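Local atomic coordinates of ACYL carrier protein ACPA (Mycobacterium tuberculosis, PDB entry 2CGQ), a protein that probably serves as an acyl carrier protein, holding acyl chains as thioesters on a phosphopantetheine arm. Residues Asn32-Arg37 and Phe63-Glu68; Arg43-Asn48 and Lys86-Val91. One frame throughout, in Å; residues are numbered along the deposited sequence.

How the contacts relate
Contact 1 packs two long helices against each other through 32-37 and 63-68, whereas contact 2 ties the loop segment 43-48 to the start of helix 88-96. Their centres lie about 12 Å apart and their segments alternate along the chain. Ile45 of contact 2 joins them, its CD1 lying 3.8 Å from Ile35 CG2, on the flank of helix 27-39. Nearby, Gln36 NE2 probably donates to Arg43 O at 2.9 Å, fastening the loop to the same helix. Both contacts lie in one small helical domain; in related carrier proteins phosphopantetheine is carried on a serine at the N-terminal end of the second long helix, here helix 59-73.

Contact 1 (Asn32-Arg37 and Phe63-Glu68); sequences NATIQR and FQLITE
Ile35 and Leu65 meet where helices 27-39 and 59-73 pass each other, in the tightly packed half of the contact. The local axes run 10.2 Å apart at closest, their directions 141° apart, so the two segments run roughly antiparallel. Although the CB of Ile35 points away from the other helix, its CG1 methylene still comes within 3.8 Å of Leu65 CD1. CG anti to the backbone N (chi1 179°) swings the end of Leu65 toward the first helix, and CD1 makes the contact; Ile38 also packs against the Leu65 side chain. Branched aliphatic chains suit this buried seam because their methyls and methylenes make apolar contacts without needing polar partners.

Thr34 stands between the apolar and charged parts. Its methyl CG2 faces the second helix, 3.7 Å from Glu68 CG, while OG1 turns back beside its own backbone, hydrogen-bonded to Ala30 O and to Glu72 OE2. One water donates to both Thr34 OG1 and Glu68 OE1, bridging the helices. A threonine thus presents hydrocarbon to the neighbour while its buried hydroxyl stays satisfied.

Toward solvent the contact becomes looser and charged. The Arg37 chain bends at chi3 and forms a two-pronged salt bridge with Glu68. Arg37 NE lies 2.7 Å from Glu68 OE1, which thus receives the water as well. Arg37 NH2 lies 2.9 Å from Glu68 OE2. Both bonds are weak and bent, and the two planes are 45° apart, so this is not the coplanar paired geometry. Gln64 NE2 stands at the guanidinium edge, 4.2 Å from Arg37 NH2, too far to bond.

The chemistry implies a division of labour: apolar groups line the seam, while a skewed ion pair, described for one of two Glu68 conformers, probably adds mild electrostatic attraction.

Contact 2 (Arg43-Asn48 and Lys86-Val91); sequences RGITAN and KTVGDV
Ala47 and Gly89 bring the two backbones to within 4.1 Å, measured between their CA atoms. Gly89 N donates to Ala47 O at 2.8 Å, meeting a lone pair in the carbonyl plane with an N-H...O angle of 147°. With no CB at Gly89, the carbonyl oxygen of Ala47 can close in without crowding; across the same gap the small methyl of Ala47 rests 3.9 Å from Gly89 CA.

Next to this bond, Val88 points its side chain at the loop. Its CG1 is anti to the backbone N (chi1 168°), which spreads both methyls toward Ile45 CG2, the closer being Val88 CG2 at 3.8 Å. The two side chains cross at about a right angle, and the CB of Val88 presses on the carbonyl oxygen of Thr46. A beta-branched valine makes a compact wedge for this spot, with Leu51 and Leu55 packed on it as well.

Helix 88-96 begins with a capping box. Thr87, the N-cap, has OG1 between its backbone N and carbonyl carbon (chi1 63°), within reach of Asp90 N in a weak bond; in return Asp90 OD2 accepts Thr87 N at 3.0 Å, from above the carboxylate plane, and Lys86 N through its anti lone pair. Ala47 O thus takes another N-H of the helix's first turn, one that the box does not use.

The same rotamer turns Thr87 CG2 to the loop, 4.0 Å from Asn48 O. Thr46 and Asn48, whose CB atoms point away from 86-91, bond to each other: Thr46 OG1 donates to Asn48 OD1 at 2.6 Å, short polar chains bracing the turn around Ala47.

Contact 1 (Asn32-Arg37 and Phe63-Glu68)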
loop_
_atom_site.group_PDB
_atom_site.type_symbol
_atom_site.label_atom_id
_atom_site.label_comp_id
_atom_site.label_asym_id
_atom_site.label_seq_id
_atom_site.Cartn_x
_atom_site.Cartn_y
_atom_site.Cartn_z
ATOM N N ASN A 32 0.621 3.885 5.921
ATOM C CA ASN A 32 -0.223 3.165 6.883
ATOM C C ASN A 32 -1.581 3.794 6.989
ATOM O O ASN A 32 -2.595 3.089 6.987
ATOM C CB ASN A 32 0.410 3.116 8.273
ATOM C CG ASN A 32 1.683 2.334 8.309
ATOM O OD1 ASN A 32 2.002 1.545 7.385
ATOM N ND2 ASN A 32 2.427 2.509 9.402
ATOM N N ALA A 33 -1.620 5.121 7.077
ATOM C CA ALA A 33 -2.911 5.848 7.151
ATOM C C ALA A 33 -3.777 5.555 5.913
ATOM O O ALA A 33 -4.982 5.359 6.067
ATOM C CB ALA A 33 -2.669 7.328 7.282
ATOM N N THR A 34 -3.169 5.521 4.722
ATOM C CA THR A 34 -3.911 5.246 3.476
ATOM C C THR A 34 -4.446 3.814 3.507
ATOM O O THR A 34 -5.615 3.530 3.153
ATOM C CB THR A 34 -2.987 5.516 2.265
ATOM O OG1 THR A 34 -2.700 6.955 2.255
ATOM C CG2 THR A 34 -3.630 5.067 0.935
ATOM N N ILE A 35 -3.578 2.884 3.899
ATOM C CA ILE A 35 -4.009 1.498 4.092
ATOM C C ILE A 35 -5.200 1.403 5.059
ATOM O O ILE A 35 -6.205 0.760 4.792
ATOM C CB ILE A 35 -2.828 0.628 4.570
ATOM C CG1 ILE A 35 -1.850 0.425 3.398
ATOM C CG2 ILE A 35 -3.372 -0.680 5.106
ATOM C CD1 ILE A 35 -0.475 -0.296 3.794
ATOM N N GLN A 36 -5.083 2.064 6.202
ATOM C CA GLN A 36 -6.192 2.096 7.149
ATOM C C GLN A 36 -7.461 2.729 6.603
ATOM O O GLN A 36 -8.562 2.245 6.901
ATOM C CB GLN A 36 -5.756 2.781 8.432
ATOM C CG GLN A 36 -4.721 1.979 9.227
ATOM C CD GLN A 36 -4.164 2.756 10.384
ATOM O OE1 GLN A 36 -4.037 3.980 10.292
ATOM N NE2 GLN A 36 -3.845 2.063 11.502
ATOM N N ARG A 37 -7.328 3.818 5.842
ATOM C CA ARG A 37 -8.491 4.492 5.277
ATOM C C ARG A 37 -9.227 3.517 4.326
ATOM O O ARG A 37 -10.439 3.327 4.414
ATOM C CB ARG A 37 -8.006 5.740 4.537
ATOM C CG ARG A 37 -8.824 6.958 4.492
ATOM C CD ARG A 37 -8.520 7.781 3.215
ATOM N NE ARG A 37 -8.703 6.906 2.033
ATOM C CZ ARG A 37 -9.863 6.690 1.395
ATOM N NH1 ARG A 37 -10.945 7.306 1.762
ATOM N NH2 ARG A 37 -9.925 5.767 0.425
ATOM N N PHE A 63 -6.299 -2.193 -6.003
ATOM C CA PHE A 63 -6.362 -1.159 -7.024
ATOM C C PHE A 63 -6.484 0.208 -6.381
ATOM O O PHE A 63 -5.865 1.170 -6.790
ATOM C CB PHE A 63 -7.557 -1.411 -7.967
ATOM C CG PHE A 63 -7.734 -0.372 -9.011
ATOM C CD1 PHE A 63 -6.936 -0.378 -10.161
ATOM C CD2 PHE A 63 -8.635 0.665 -8.835
ATOM C CE1 PHE A 63 -7.100 0.573 -11.137
ATOM C CE2 PHE A 63 -8.765 1.670 -9.816
ATOM C CZ PHE A 63 -8.001 1.603 -10.964
ATOM N N GLN A 64 -7.348 0.310 -5.356
ATOM C CA GLN A 64 -7.476 1.551 -4.612
ATOM C C GLN A 64 -6.146 1.938 -4.011
ATOM O O GLN A 64 -5.770 3.099 -4.041
ATOM C CB GLN A 64 -8.502 1.430 -3.502
ATOM C CG GLN A 64 -9.932 1.445 -3.884
ATOM C CD GLN A 64 -10.799 1.528 -2.636
ATOM O OE1 GLN A 64 -11.116 0.532 -2.067
ATOM N NE2 GLN A 64 -11.158 2.748 -2.228
ATOM N N LEU A 65 -5.445 0.994 -3.398
ATOM C CA LEU A 65 -4.178 1.325 -2.769
ATOM C C LEU A 65 -3.182 1.906 -3.753
ATOM O O LEU A 65 -2.574 2.947 -3.481
ATOM C CB LEU A 65 -3.567 0.124 -2.050
ATOM C CG LEU A 65 -2.260 0.316 -1.377
ATOM C CD1 LEU A 65 -2.335 1.287 -0.251
ATOM C CD2 LEU A 65 -1.825 -1.055 -0.840
ATOM N N ILE A 66 -2.999 1.237 -4.870
ATOM C CA ILE A 66 -2.006 1.707 -5.874
ATOM C C ILE A 66 -2.370 3.114 -6.385
ATOM O O ILE A 66 -1.571 4.033 -6.388
ATOM C CB ILE A 66 -1.850 0.721 -7.032
ATOM C CG1 ILE A 66 -1.356 -0.680 -6.513
ATOM C CG2 ILE A 66 -0.880 1.265 -8.066
ATOM C CD1 ILE A 66 -0.090 -0.656 -5.641
ATOM N N THR A 67 -3.603 3.295 -6.798
ATOM C CA THR A 67 -4.040 4.541 -7.371
ATOM C C THR A 67 -4.060 5.678 -6.313
ATOM O O THR A 67 -3.643 6.825 -6.599
ATOM C CB THR A 67 -5.369 4.364 -8.120
ATOM O OG1 THR A 67 -6.413 3.927 -7.229
ATOM C CG2 THR A 67 -5.226 3.388 -9.300
ATOM N N GLU A 68 -4.576 5.390 -5.097
ATOM C CA GLU A 68 -4.489 6.379 -4.006
ATOM C C GLU A 68 -3.052 6.862 -3.756
ATOM O O GLU A 68 -2.824 8.057 -3.531
ATOM C CB GLU A 68 -5.157 5.877 -2.713
ATOM C CG GLU A 68 -5.396 6.973 -1.669
ATOM C CD GLU A 68 -6.549 6.706 -0.684
ATOM O OE1 GLU A 68 -6.533 7.299 0.427
ATOM O OE2 GLU A 68 -7.471 5.932 -1.036
HETATM O O HOH W 1 -4.612 8.527 1.413
#

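Contact 2 (Arg43-Asn48 and Lys86-Val91)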
loop_
_atom_site.group_PDB
_atom_site.type_symbol
_atom_site.label_atom_id
_atom_site.label_comp_id
_atom_site.label_asym_id
_atom_site.label_seq_id
_atom_site.Cartn_x
_atom_site.Cartn_y
_atom_site.Cartn_z
ATOM N N ARG A 43 -6.496 -1.007 13.127
ATOM C CA ARG A 43 -5.455 -1.946 13.485
ATOM C C ARG A 43 -4.088 -1.428 13.082
ATOM O O ARG A 43 -3.940 -0.746 12.059
ATOM C CB ARG A 43 -5.708 -3.308 12.844
ATOM C CG ARG A 43 -5.557 -3.374 11.390
ATOM C CD ARG A 43 -6.006 -4.764 10.857
ATOM N NE ARG A 43 -5.065 -5.826 11.256
ATOM C CZ ARG A 43 -5.161 -7.095 10.838
ATOM N NH1 ARG A 43 -4.260 -7.994 11.213
ATOM N NH2 ARG A 43 -6.143 -7.463 10.019
ATOM N N GLY A 44 -3.084 -1.769 13.875
ATOM C CA GLY A 44 -1.724 -1.416 13.547
ATOM C C GLY A 44 -1.249 -2.082 12.255
ATOM O O GLY A 44 -1.569 -3.250 11.964
ATOM N N ILE A 45 -0.475 -1.330 11.478
ATOM C CA ILE A 45 0.059 -1.804 10.186
ATOM C C ILE A 45 1.561 -1.977 10.275
ATOM O O ILE A 45 2.239 -1.054 10.677
ATOM C CB ILE A 45 -0.256 -0.769 9.052
ATOM C CG1 ILE A 45 -1.769 -0.458 8.979
ATOM C CG2 ILE A 45 0.244 -1.264 7.731
ATOM C CD1 ILE A 45 -2.692 -1.656 8.762
ATOM N N THR A 46 2.084 -3.139 9.894
ATOM C CA THR A 46 3.520 -3.409 9.958
ATOM C C THR A 46 4.026 -4.009 8.666
ATOM O O THR A 46 3.275 -4.647 7.944
ATOM C CB THR A 46 3.848 -4.357 11.154
ATOM O OG1 THR A 46 3.060 -5.573 11.054
ATOM C CG2 THR A 46 3.536 -3.628 12.445
ATOM N N ALA A 47 5.324 -3.810 8.387
ATOM C CA ALA A 47 5.898 -4.142 7.130
ATOM C C ALA A 47 5.831 -5.611 6.740
ATOM O O ALA A 47 5.846 -5.917 5.575
ATOM C CB ALA A 47 7.320 -3.646 7.070
ATOM N N ASN A 48 5.733 -6.518 7.728
ATOM C CA ASN A 48 5.612 -7.969 7.473
ATOM C C ASN A 48 4.229 -8.447 7.051
ATOM O O ASN A 48 4.089 -9.574 6.532
ATOM C CB ASN A 48 6.041 -8.732 8.736
ATOM C CG ASN A 48 5.114 -8.471 9.853
ATOM O OD1 ASN A 48 4.870 -7.305 10.193
ATOM N ND2 ASN A 48 4.546 -9.540 10.429
ATOM N N LYS A 86 3.339 -7.808 -2.363
ATOM C CA LYS A 86 2.708 -8.827 -1.549
ATOM C C LYS A 86 2.503 -8.373 -0.094
ATOM O O LYS A 86 1.500 -8.718 0.509
ATOM C CB LYS A 86 3.530 -10.097 -1.518
ATOM C CG LYS A 86 3.669 -10.819 -2.843
ATOM C CD LYS A 86 2.346 -11.263 -3.360
ATOM C CE LYS A 86 2.560 -12.487 -4.242
ATOM N NZ LYS A 86 3.442 -12.147 -5.386
ATOM N N THR A 87 3.514 -7.700 0.462
ATOM C CA THR A 87 3.479 -7.224 1.828
ATOM C C THR A 87 3.399 -5.723 1.938
ATOM O O THR A 87 3.739 -5.006 1.001
ATOM C CB THR A 87 4.715 -7.691 2.601
ATOM O OG1 THR A 87 5.893 -7.136 2.024
ATOM C CG2 THR A 87 4.814 -9.199 2.570
ATOM N N VAL A 88 3.061 -5.266 3.132
ATOM C CA VAL A 88 3.128 -3.837 3.448
ATOM C C VAL A 88 4.545 -3.298 3.113
ATOM O O VAL A 88 4.678 -2.219 2.525
ATOM C CB VAL A 88 2.766 -3.586 4.903
ATOM C CG1 VAL A 88 3.131 -2.134 5.337
ATOM C CG2 VAL A 88 1.266 -3.891 5.179
ATOM N N GLY A 89 5.595 -4.017 3.494
ATOM C CA GLY A 89 6.934 -3.573 3.199
ATOM C C GLY A 89 7.193 -3.302 1.733
ATOM O O GLY A 89 7.910 -2.370 1.394
ATOM N N ASP A 90 6.612 -4.121 0.869
ATOM C CA ASP A 90 6.768 -4.008 -0.615
ATOM C C ASP A 90 6.119 -2.671 -1.064
ATOM O O ASP A 90 6.639 -1.940 -1.922
ATOM C CB ASP A 90 6.036 -5.130 -1.331
ATOM C CG ASP A 90 6.643 -6.504 -1.125
ATOM O OD1 ASP A 90 7.850 -6.622 -0.776
ATOM O OD2 ASP A 90 5.877 -7.460 -1.368
ATOM N N VAL A 91 4.999 -2.339 -0.425
ATOM C CA VAL A 91 4.345 -1.029 -0.649
ATOM C C VAL A 91 5.287 0.124 -0.240
ATOM O O VAL A 91 5.489 1.099 -1.003
ATOM C CB VAL A 91 3.024 -0.910 0.126
ATOM C CG1 VAL A 91 2.346 0.444 -0.193
ATOM C CG2 VAL A 91 2.051 -1.999 -0.233
#